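Local coordinates for protein polysaccharide deacetylase (Streptococcus pyogenes, PDB 6DQ3) that removes N-acetyl groups from the cell wall linkage unit of streptococcal rhamnopolysaccharides, as a zinc-dependent deacetylase of the carbohydrate esterase 4 family, at residues G175-T180 with G193-E198. Residues are numbered along the deposited sequence; the frame is centred on the assembly and turned at random.
Sequences GRYNDT and GVTTNE. With ZN (zinc ion), chain I.
Gly175 and Thr195 bring the two backbones nearest, 4.6 Å between their CA atoms, just before the corner at Thr196. A water joins the segments there, donating to Gly175 O (2.7 Å) and accepting from Thr196 N (3.0 Å). Thr196 OG1, 3.6 Å from Gly175 CA, occupies the space a CB would take at Gly175, whose positive phi of 71° also favours glycine. With CG between backbone N and carbonyl carbon (chi1 57°), the Tyr177 ring turns toward the corner, where CE1 meets Thr195 CG2 at 3.6 Å and OH meets Asn197. Asn197 is modelled in two conformers; in the one described here OD1 accepts from the water, and ND2, at the ring edge, donates to Tyr177 OH (3.1 Å, 142°), which lies near the amide plane, so this link may be partial. Thr195 OG1 accepts from Asn197 N at 3.0 Å, an ST turn spanning the corner, and is also bonded to Leu210 O. On the exposed start of the helix, Asp179 OD1 binds a separate, water-carrying zinc ion at 2.1 Å, distinct from that of Asp78, His133 and His137. The contact lies within the beta-alpha-beta unit of strand 169-171, helix 179-187 and strand 192-198, joining the loop before the helix to the second strand, which pairs in parallel with strands 169-171 and 210-214.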
loop_
_atom_site.group_PDB
_atom_site.type_symbol
_atom_site.label_atom_id
_atom_site.label_comp_id
_atom_site.label_asym_id
_atom_site.label_seq_id
_atom_site.Cartn_x
_atom_site.Cartn_y
_atom_site.Cartn_z
ATOM N N GLY A 175 -4.981 0.680 -10.538
ATOM C CA GLY A 175 -4.045 -0.224 -11.162
ATOM C C GLY A 175 -3.782 0.047 -12.624
ATOM O O GLY A 175 -3.241 -0.819 -13.313
ATOM N N ARG A 176 -4.143 1.225 -13.114
ATOM C CA ARG A 176 -4.053 1.537 -14.536
ATOM C C ARG A 176 -2.764 2.286 -14.839
ATOM O O ARG A 176 -2.429 3.269 -14.172
ATOM C CB ARG A 176 -5.258 2.365 -14.976
ATOM C CG ARG A 176 -6.585 1.662 -14.771
ATOM C CD ARG A 176 -7.738 2.503 -15.284
ATOM N NE ARG A 176 -9.021 1.978 -14.828
ATOM C CZ ARG A 176 -10.195 2.548 -15.078
ATOM N NH1 ARG A 176 -10.250 3.669 -15.784
ATOM N NH2 ARG A 176 -11.311 1.997 -14.620
ATOM N N TYR A 177 -2.051 1.824 -15.858
ATOM C CA TYR A 177 -0.789 2.437 -16.239
ATOM C C TYR A 177 -0.480 2.045 -17.672
ATOM O O TYR A 177 -0.969 1.030 -18.171
ATOM C CB TYR A 177 0.350 1.994 -15.316
ATOM C CG TYR A 177 0.539 0.493 -15.279
ATOM C CD1 TYR A 177 -0.243 -0.299 -14.454
ATOM C CD2 TYR A 177 1.503 -0.130 -16.065
ATOM C CE1 TYR A 177 -0.077 -1.668 -14.410
ATOM C CE2 TYR A 177 1.677 -1.502 -16.028
ATOM C CZ TYR A 177 0.883 -2.266 -15.194
ATOM O OH TYR A 177 1.036 -3.634 -15.142
ATOM N N ASN A 178 0.340 2.857 -18.331
ATOM C CA ASN A 178 0.873 2.476 -19.634
ATOM C C ASN A 178 2.387 2.645 -19.619
ATOM O O ASN A 178 2.987 2.973 -18.589
ATOM C CB ASN A 178 0.218 3.268 -20.773
ATOM C CG ASN A 178 0.384 4.773 -20.644
ATOM O OD1 ASN A 178 1.114 5.278 -19.780
ATOM N ND2 ASN A 178 -0.292 5.502 -21.531
ATOM N N ASP A 179 3.014 2.384 -20.774
ATOM C CA ASP A 179 4.465 2.498 -20.853
ATOM C C ASP A 179 4.912 3.876 -20.390
ATOM O O ASP A 179 5.886 4.002 -19.637
ATOM C CB ASP A 179 4.965 2.193 -22.277
ATOM C CG ASP A 179 4.209 2.942 -23.369
ATOM O OD1 ASP A 179 3.455 3.887 -23.080
ATOM O OD2 ASP A 179 4.380 2.564 -24.548
ATOM N N THR A 180 4.170 4.914 -20.783
ATOM C CA THR A 180 4.504 6.282 -20.398
ATOM C C THR A 180 4.492 6.457 -18.881
ATOM O O THR A 180 5.396 7.085 -18.314
ATOM C CB THR A 180 3.528 7.255 -21.069
ATOM O OG1 THR A 180 3.799 7.312 -22.478
ATOM C CG2 THR A 180 3.645 8.643 -20.469
ATOM N N GLY A 193 6.756 0.498 -7.651
ATOM C CA GLY A 193 5.409 0.779 -8.097
ATOM C C GLY A 193 4.553 -0.460 -7.952
ATOM O O GLY A 193 5.013 -1.565 -8.252
ATOM N N VAL A 194 3.321 -0.304 -7.475
ATOM C CA VAL A 194 2.433 -1.436 -7.242
ATOM C C VAL A 194 1.178 -1.282 -8.086
ATOM O O VAL A 194 0.651 -0.177 -8.252
ATOM C CB VAL A 194 2.069 -1.603 -5.748
ATOM C CG1 VAL A 194 3.314 -1.984 -4.959
ATOM C CG2 VAL A 194 1.425 -0.355 -5.185
ATOM N N THR A 195 0.699 -2.407 -8.602
ATOM C CA THR A 195 -0.443 -2.496 -9.488
ATOM C C THR A 195 -1.587 -3.190 -8.749
ATOM O O THR A 195 -1.511 -3.439 -7.540
ATOM C CB THR A 195 -0.056 -3.271 -10.745
ATOM O OG1 THR A 195 0.061 -4.658 -10.405
ATOM C CG2 THR A 195 1.277 -2.771 -11.306
ATOM N N THR A 196 -2.641 -3.536 -9.489
ATOM C CA THR A 196 -3.674 -4.430 -8.978
ATOM C C THR A 196 -3.647 -5.798 -9.661
ATOM O O THR A 196 -4.613 -6.560 -9.548
ATOM C CB THR A 196 -5.068 -3.797 -9.104
ATOM O OG1 THR A 196 -5.371 -3.500 -10.474
ATOM C CG2 THR A 196 -5.155 -2.513 -8.272
ATOM N N ASN A 197 -2.564 -6.120 -10.379
ATOM C CA ASN A 197 -2.398 -7.450 -10.959
ATOM C C ASN A 197 -2.225 -8.473 -9.838
ATOM O O ASN A 197 -1.317 -8.343 -9.011
ATOM C CB ASN A 197 -1.185 -7.490 -11.892
ATOM C CG ASN A 197 -1.284 -6.497 -13.043
ATOM O OD1 ASN A 197 -2.373 -6.137 -13.486
ATOM N ND2 ASN A 197 -0.132 -6.058 -13.537
ATOM N N GLU A 198 -3.066 -9.507 -9.825
ATOM C CA GLU A 198 -3.095 -10.449 -8.708
ATOM C C GLU A 198 -1.904 -11.405 -8.727
ATOM O O GLU A 198 -1.582 -12.002 -9.761
ATOM C CB GLU A 198 -4.403 -11.242 -8.734
ATOM C CG GLU A 198 -4.581 -12.265 -7.617
ATOM C CD GLU A 198 -4.743 -11.637 -6.240
ATOM O OE1 GLU A 198 -5.157 -10.461 -6.150
ATOM O OE2 GLU A 198 -4.451 -12.328 -5.244
HETATM ZN ZN ZN I . 2.429 4.554 -24.818
HETATM O O HOH W 1 -2.803 -3.299 -12.472
HETATM O O HOH W 2 3.989 5.283 -26.220
#